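Local atomic coordinates of agmatinase (PDB entry 1WOH), a protein that probably hydrolyses agmatine to putrescine and urea, as a binuclear manganese enzyme of the arginase family. Residues V134-H145 with Q222-F233. Sequence-based numbering, arbitrary orientation.
Sequences VPDLHVVQLDAH and QNVYFSVDVDGF
Two adjoining parallel strands at the middle of the arginase-type alpha/beta fold, 137-142 and 223-229, lead at their C-terminal ends into three of the carboxylates of the binuclear manganese site. Six backbone hydrogen bonds join them, from His138 N to Asn223 O (2.9 Å) through to Asp229 N to Leu142 O. On one face of the sheet Val140 CB meets the edge of the Phe226 ring at CD2 (3.7 Å), while Val140 CG2 packs on Val224 CG1; helix 251-264 covers Phe226 and Leu142 there. At the N-terminal end Gln222, bent at chi2 (-77°), lays CG over the centre of the His138 ring, a CH-pi contact of 3.8 Å to the centroid. Asn223 ND2 donates in plane to a lone pair of Pro135 O.

Beyond the strands, Asp143, Asp229 and Asp231, all manganese ligands, converge, although this chain holds no metal: Asp143 OD1 lies 3.0 Å from Asp229 OD2 and 3.1 Å from Asp231 OD1. Such crowding of acceptors is consistent with a site shaped for cations. Asp143 is held from within its own segment, OD2 by Gln141 NE2 and OD1 by His145 N in an Asx turn, each donor above the carboxylate plane; Thr178 in turn engages Gln141 OE1. With the carboxylate cut back to an alanine here, both manganese ions would probably lose a shared ligand, and Gln141 NE2 and His145 N this acceptor. Asp231 accepts Ala144 N at OD1 (3.1 Å), on the syn side but tilted 29° from the carboxylate plane.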
ATOM      1  N   VAL A 134     -12.378  43.349   1.338  1.00 24.40           N
ATOM      2  CA  VAL A 134     -12.999  43.025   2.621  1.00 22.69           C
ATOM      3  C   VAL A 134     -12.364  43.856   3.733  1.00 23.60           C
ATOM      4  O   VAL A 134     -11.187  43.691   4.060  1.00 24.05           O
ATOM      5  CB  VAL A 134     -12.848  41.521   2.956  1.00 21.64           C
ATOM      6  CG1 VAL A 134     -13.465  41.225   4.314  1.00 21.88           C
ATOM      7  CG2 VAL A 134     -13.512  40.682   1.878  1.00 18.06           C
ATOM      8  N   PRO A 135     -13.145  44.765   4.340  1.00 24.74           N
ATOM      9  CA  PRO A 135     -12.628  45.616   5.417  1.00 25.24           C
ATOM     10  C   PRO A 135     -12.184  44.859   6.664  1.00 24.51           C
ATOM     11  O   PRO A 135     -12.882  43.961   7.140  1.00 26.37           O
ATOM     12  CB  PRO A 135     -13.794  46.567   5.691  1.00 25.97           C
ATOM     13  CG  PRO A 135     -14.986  45.724   5.384  1.00 25.73           C
ATOM     14  CD  PRO A 135     -14.576  45.028   4.105  1.00 25.23           C
ATOM     15  N   ASP A 136     -11.015  45.231   7.179  1.00 22.35           N
ATOM     16  CA  ASP A 136     -10.451  44.624   8.379  1.00 23.45           C
ATOM     17  C   ASP A 136     -10.545  43.109   8.344  1.00 21.42           C
ATOM     18  O   ASP A 136     -11.014  42.483   9.291  1.00 19.93           O
ATOM     19  CB  ASP A 136     -11.162  45.158   9.622  1.00 27.10           C
ATOM     20  CG  ASP A 136     -10.952  46.647   9.814  1.00 30.96           C
ATOM     21  OD1 ASP A 136      -9.785  47.070   9.944  1.00 31.99           O
ATOM     22  OD2 ASP A 136     -11.952  47.396   9.832  1.00 36.22           O
ATOM     23  N   LEU A 137     -10.097  42.527   7.240  1.00 19.01           N
ATOM     24  CA  LEU A 137     -10.129  41.083   7.079  1.00 17.06           C
ATOM     25  C   LEU A 137      -9.306  40.383   8.158  1.00 16.79           C
ATOM     26  O   LEU A 137      -8.149  40.743   8.423  1.00 15.23           O
ATOM     27  CB  LEU A 137      -9.598  40.701   5.695  1.00 16.65           C
ATOM     28  CG  LEU A 137      -9.438  39.203   5.418  1.00 15.80           C
ATOM     29  CD1 LEU A 137     -10.804  38.545   5.442  1.00 15.55           C
ATOM     30  CD2 LEU A 137      -8.754  38.985   4.056  1.00 15.88           C
ATOM     31  N   HIS A 138      -9.923  39.381   8.784  1.00 15.40           N
ATOM     32  CA  HIS A 138      -9.286  38.584   9.822  1.00 15.00           C
ATOM     33  C   HIS A 138      -9.172  37.158   9.304  1.00 13.65           C
ATOM     34  O   HIS A 138     -10.043  36.692   8.575  1.00 15.91           O
ATOM     35  CB  HIS A 138     -10.133  38.544  11.097  1.00 14.60           C
ATOM     36  CG  HIS A 138     -10.073  39.796  11.913  1.00 16.89           C
ATOM     37  ND1 HIS A 138      -9.705  39.797  13.241  1.00 17.90           N
ATOM     38  CD2 HIS A 138     -10.351  41.081  11.597  1.00 16.91           C
ATOM     39  CE1 HIS A 138      -9.759  41.032  13.708  1.00 15.77           C
ATOM     40  NE2 HIS A 138     -10.147  41.830  12.731  1.00 18.36           N
ATOM     41  N   VAL A 139      -8.091  36.477   9.659  1.00 12.77           N
ATOM     42  CA  VAL A 139      -7.934  35.086   9.256  1.00 14.01           C
ATOM     43  C   VAL A 139      -7.831  34.228  10.500  1.00 13.08           C
ATOM     44  O   VAL A 139      -7.090  34.555  11.431  1.00 12.39           O
ATOM     45  CB  VAL A 139      -6.654  34.836   8.414  1.00 13.35           C
ATOM     46  CG1 VAL A 139      -6.435  33.315   8.231  1.00 13.34           C
ATOM     47  CG2 VAL A 139      -6.785  35.498   7.059  1.00 15.90           C
ATOM     48  N   VAL A 140      -8.617  33.153  10.531  1.00 11.46           N
ATOM     49  CA  VAL A 140      -8.569  32.197  11.631  1.00 11.57           C
ATOM     50  C   VAL A 140      -7.897  31.003  10.967  1.00 10.48           C
ATOM     51  O   VAL A 140      -8.451  30.384  10.063  1.00 10.93           O
ATOM     52  CB  VAL A 140      -9.976  31.811  12.141  1.00 11.81           C
ATOM     53  CG1 VAL A 140      -9.870  30.618  13.086  1.00 13.81           C
ATOM     54  CG2 VAL A 140     -10.594  32.994  12.890  1.00 11.98           C
ATOM     55  N   GLN A 141      -6.690  30.709  11.424  1.00 11.44           N
ATOM     56  CA  GLN A 141      -5.867  29.653  10.853  1.00 11.18           C
ATOM     57  C   GLN A 141      -5.629  28.452  11.767  1.00 11.34           C
ATOM     58  O   GLN A 141      -5.100  28.607  12.872  1.00 12.46           O
ATOM     59  CB  GLN A 141      -4.523  30.298  10.455  1.00 12.62           C
ATOM     60  CG  GLN A 141      -3.365  29.360  10.191  1.00 14.69           C
ATOM     61  CD  GLN A 141      -2.024  30.093  10.127  1.00 13.23           C
ATOM     62  OE1 GLN A 141      -1.934  31.288  10.436  1.00 15.25           O
ATOM     63  NE2 GLN A 141      -0.973  29.373   9.743  1.00 14.55           N
ATOM     64  N   LEU A 142      -6.033  27.262  11.316  1.00 10.24           N
ATOM     65  CA  LEU A 142      -5.791  26.033  12.081  1.00 10.92           C
ATOM     66  C   LEU A 142      -4.531  25.497  11.416  1.00 11.23           C
ATOM     67  O   LEU A 142      -4.502  25.317  10.201  1.00 11.49           O
ATOM     68  CB  LEU A 142      -6.937  25.034  11.921  1.00 11.88           C
ATOM     69  CG  LEU A 142      -8.294  25.416  12.522  1.00 12.15           C
ATOM     70  CD1 LEU A 142      -9.211  24.215  12.455  1.00 11.24           C
ATOM     71  CD2 LEU A 142      -8.136  25.851  13.966  1.00 14.06           C
ATOM     72  N   ASP A 143      -3.497  25.221  12.196  1.00 11.62           N
ATOM     73  CA  ASP A 143      -2.238  24.819  11.577  1.00 11.61           C
ATOM     74  C   ASP A 143      -1.228  24.396  12.631  1.00 11.09           C
ATOM     75  O   ASP A 143      -1.230  24.920  13.749  1.00 13.93           O
ATOM     76  CB  ASP A 143      -1.685  26.053  10.841  1.00 13.66           C
ATOM     77  CG  ASP A 143      -0.790  25.715   9.673  1.00 15.52           C
ATOM     78  OD1 ASP A 143      -0.101  24.676   9.708  1.00 15.33           O
ATOM     79  OD2 ASP A 143      -0.763  26.526   8.716  1.00 16.42           O
ATOM     80  N   ALA A 144      -0.358  23.456  12.281  1.00 10.24           N
ATOM     81  CA  ALA A 144       0.693  23.036  13.192  1.00  9.03           C
ATOM     82  C   ALA A 144       1.845  24.026  13.014  1.00 10.32           C
ATOM     83  O   ALA A 144       2.689  24.176  13.888  1.00 10.50           O
ATOM     84  CB  ALA A 144       1.172  21.631  12.840  1.00  7.44           C
ATOM     85  N   HIS A 145       1.870  24.698  11.865  1.00 12.21           N
ATOM     86  CA  HIS A 145       2.946  25.640  11.567  1.00 13.75           C
ATOM     87  C   HIS A 145       2.447  27.075  11.388  1.00 13.93           C
ATOM     88  O   HIS A 145       1.313  27.300  10.976  1.00 13.70           O
ATOM     89  CB  HIS A 145       3.694  25.168  10.307  1.00 16.05           C
ATOM     90  CG  HIS A 145       4.084  23.720  10.348  1.00 16.13           C
ATOM     91  ND1 HIS A 145       3.459  22.758   9.581  1.00 20.50           N
ATOM     92  CD2 HIS A 145       5.010  23.066  11.087  1.00 18.44           C
ATOM     93  CE1 HIS A 145       3.986  21.575   9.846  1.00 20.35           C
ATOM     94  NE2 HIS A 145       4.930  21.735  10.758  1.00 20.43           N
ATOM     95  N   GLN A 222     -16.243  40.176  13.330  1.00 23.24           N
ATOM     96  CA  GLN A 222     -15.297  40.476  12.256  1.00 21.10           C
ATOM     97  C   GLN A 222     -15.606  39.740  10.957  1.00 18.93           C
ATOM     98  O   GLN A 222     -16.446  38.845  10.920  1.00 19.33           O
ATOM     99  CB  GLN A 222     -13.886  40.081  12.706  1.00 20.42           C
ATOM    100  CG  GLN A 222     -13.489  40.636  14.052  1.00 20.72           C
ATOM    101  CD  GLN A 222     -13.108  42.102  13.986  1.00 23.02           C
ATOM    102  OE1 GLN A 222     -13.558  42.836  13.107  1.00 25.21           O
ATOM    103  NE2 GLN A 222     -12.283  42.535  14.925  1.00 26.92           N
ATOM    104  N   ASN A 223     -14.931  40.142   9.882  1.00 17.49           N
ATOM    105  CA  ASN A 223     -15.072  39.464   8.601  1.00 15.93           C
ATOM    106  C   ASN A 223     -13.952  38.442   8.700  1.00 16.77           C
ATOM    107  O   ASN A 223     -12.778  38.810   8.770  1.00 15.30           O
ATOM    108  CB  ASN A 223     -14.806  40.412   7.435  1.00 16.02           C
ATOM    109  CG  ASN A 223     -15.925  41.401   7.232  1.00 17.66           C
ATOM    110  OD1 ASN A 223     -17.099  41.026   7.230  1.00 19.92           O
ATOM    111  ND2 ASN A 223     -15.574  42.670   7.047  1.00 17.77           N
ATOM    112  N   VAL A 224     -14.317  37.169   8.718  1.00 15.76           N
ATOM    113  CA  VAL A 224     -13.336  36.107   8.872  1.00 15.33           C
ATOM    114  C   VAL A 224     -13.186  35.134   7.709  1.00 14.32           C
ATOM    115  O   VAL A 224     -14.165  34.688   7.111  1.00 15.52           O
ATOM    116  CB  VAL A 224     -13.646  35.294  10.157  1.00 15.41           C
ATOM    117  CG1 VAL A 224     -12.743  34.052  10.246  1.00 15.23           C
ATOM    118  CG2 VAL A 224     -13.458  36.178  11.380  1.00 17.18           C
ATOM    119  N   TYR A 225     -11.931  34.828   7.395  1.00 12.28           N
ATOM    120  CA  TYR A 225     -11.582  33.865   6.361  1.00 13.00           C
ATOM    121  C   TYR A 225     -10.983  32.716   7.165  1.00 11.21           C
ATOM    122  O   TYR A 225     -10.113  32.940   8.014  1.00 11.79           O
ATOM    123  CB  TYR A 225     -10.518  34.448   5.432  1.00 12.87           C
ATOM    124  CG  TYR A 225      -9.987  33.491   4.387  1.00 13.36           C
ATOM    125  CD1 TYR A 225     -10.469  33.516   3.077  1.00 13.78           C
ATOM    126  CD2 TYR A 225      -8.966  32.593   4.698  1.00 13.96           C
ATOM    127  CE1 TYR A 225      -9.940  32.675   2.095  1.00 14.97           C
ATOM    128  CE2 TYR A 225      -8.432  31.745   3.730  1.00 12.31           C
ATOM    129  CZ  TYR A 225      -8.918  31.795   2.435  1.00 11.83           C
ATOM    130  OH  TYR A 225      -8.369  30.977   1.474  1.00 13.52           O
ATOM    131  N   PHE A 226     -11.467  31.501   6.927  1.00 11.07           N
ATOM    132  CA  PHE A 226     -10.970  30.311   7.624  1.00 12.76           C
ATOM    133  C   PHE A 226      -9.931  29.614   6.758  1.00 11.10           C
ATOM    134  O   PHE A 226     -10.194  29.325   5.594  1.00 11.40           O
ATOM    135  CB  PHE A 226     -12.101  29.298   7.855  1.00 15.47           C
ATOM    136  CG  PHE A 226     -13.064  29.666   8.948  1.00 14.60           C
ATOM    137  CD1 PHE A 226     -14.434  29.525   8.746  1.00 18.29           C
ATOM    138  CD2 PHE A 226     -12.613  30.088  10.190  1.00 17.55           C
ATOM    139  CE1 PHE A 226     -15.343  29.794   9.768  1.00 19.02           C
ATOM    140  CE2 PHE A 226     -13.512  30.362  11.222  1.00 19.52           C
ATOM    141  CZ  PHE A 226     -14.881  30.214  11.010  1.00 18.53           C
ATOM    142  N   SER A 227      -8.751  29.353   7.315  1.00 11.22           N
ATOM    143  CA  SER A 227      -7.739  28.607   6.578  1.00 10.98           C
ATOM    144  C   SER A 227      -7.468  27.369   7.412  1.00  9.30           C
ATOM    145  O   SER A 227      -6.968  27.467   8.530  1.00  9.26           O
ATOM    146  CB  SER A 227      -6.439  29.393   6.405  1.00 11.57           C
ATOM    147  OG  SER A 227      -5.492  28.584   5.721  1.00 10.54           O
ATOM    148  N   VAL A 228      -7.817  26.204   6.878  1.00  7.85           N
ATOM    149  CA  VAL A 228      -7.607  24.965   7.605  1.00  8.02           C
ATOM    150  C   VAL A 228      -6.518  24.115   6.969  1.00  7.29           C
ATOM    151  O   VAL A 228      -6.697  23.578   5.878  1.00 10.34           O
ATOM    152  CB  VAL A 228      -8.898  24.116   7.667  1.00  8.81           C
ATOM    153  CG1 VAL A 228      -8.626  22.815   8.439  1.00 10.23           C
ATOM    154  CG2 VAL A 228     -10.012  24.916   8.343  1.00  9.86           C
ATOM    155  N   ASP A 229      -5.378  24.034   7.642  1.00  7.13           N
ATOM    156  CA  ASP A 229      -4.276  23.194   7.185  1.00  7.53           C
ATOM    157  C   ASP A 229      -4.541  21.882   7.935  1.00  7.57           C
ATOM    158  O   ASP A 229      -4.587  21.873   9.168  1.00  9.53           O
ATOM    159  CB  ASP A 229      -2.937  23.788   7.621  1.00  9.48           C
ATOM    160  CG  ASP A 229      -1.750  22.950   7.178  1.00 10.98           C
ATOM    161  OD1 ASP A 229      -1.896  21.722   7.029  1.00 11.78           O
ATOM    162  OD2 ASP A 229      -0.657  23.524   6.998  1.00 14.64           O
ATOM    163  N   VAL A 230      -4.732  20.785   7.215  1.00  9.98           N
ATOM    164  CA  VAL A 230      -5.026  19.526   7.886  1.00  8.89           C
ATOM    165  C   VAL A 230      -3.954  19.062   8.868  1.00 10.46           C
ATOM    166  O   VAL A 230      -4.258  18.272   9.765  1.00  8.57           O
ATOM    167  CB  VAL A 230      -5.332  18.381   6.865  1.00  8.74           C
ATOM    168  CG1 VAL A 230      -6.385  18.842   5.870  1.00 10.61           C
ATOM    169  CG2 VAL A 230      -4.070  17.949   6.137  1.00  9.82           C
ATOM    170  N   ASP A 231      -2.716  19.552   8.748  1.00  8.92           N
ATOM    171  CA  ASP A 231      -1.704  19.087   9.694  1.00  9.46           C
ATOM    172  C   ASP A 231      -1.910  19.700  11.075  1.00  8.20           C
ATOM    173  O   ASP A 231      -1.198  19.370  12.033  1.00  8.33           O
ATOM    174  CB  ASP A 231      -0.255  19.289   9.175  1.00 10.06           C
ATOM    175  CG  ASP A 231       0.181  20.745   9.104  1.00 14.13           C
ATOM    176  OD1 ASP A 231      -0.383  21.596   9.813  1.00 12.58           O
ATOM    177  OD2 ASP A 231       1.129  21.021   8.333  1.00 15.64           O
ATOM    178  N   GLY A 232      -2.903  20.581  11.178  1.00  8.51           N
ATOM    179  CA  GLY A 232      -3.232  21.162  12.468  1.00  8.37           C
ATOM    180  C   GLY A 232      -3.821  20.043  13.321  1.00  8.30           C
ATOM    181  O   GLY A 232      -3.730  20.046  14.556  1.00 11.02           O
ATOM    182  N   PHE A 233      -4.425  19.065  12.651  1.00 10.30           N
ATOM    183  CA  PHE A 233      -5.018  17.922  13.336  1.00  9.53           C
ATOM    184  C   PHE A 233      -3.973  16.890  13.693  1.00  9.04           C
ATOM    185  O   PHE A 233      -2.965  16.756  13.016  1.00 10.16           O
ATOM    186  CB  PHE A 233      -6.092  17.266  12.468  1.00  7.68           C
ATOM    187  CG  PHE A 233      -7.297  18.128  12.276  1.00  8.97           C
ATOM    188  CD1 PHE A 233      -7.411  18.955  11.165  1.00  8.55           C
ATOM    189  CD2 PHE A 233      -8.280  18.176  13.256  1.00  8.50           C
ATOM    190  CE1 PHE A 233      -8.488  19.824  11.042  1.00 11.33           C
ATOM    191  CE2 PHE A 233      -9.361  19.044  13.140  1.00  7.31           C
ATOM    192  CZ  PHE A 233      -9.463  19.870  12.033  1.00 10.81           C
TER
HETATM  193  O   HOH W   1     -13.611  42.681  10.198  1.00 17.53           O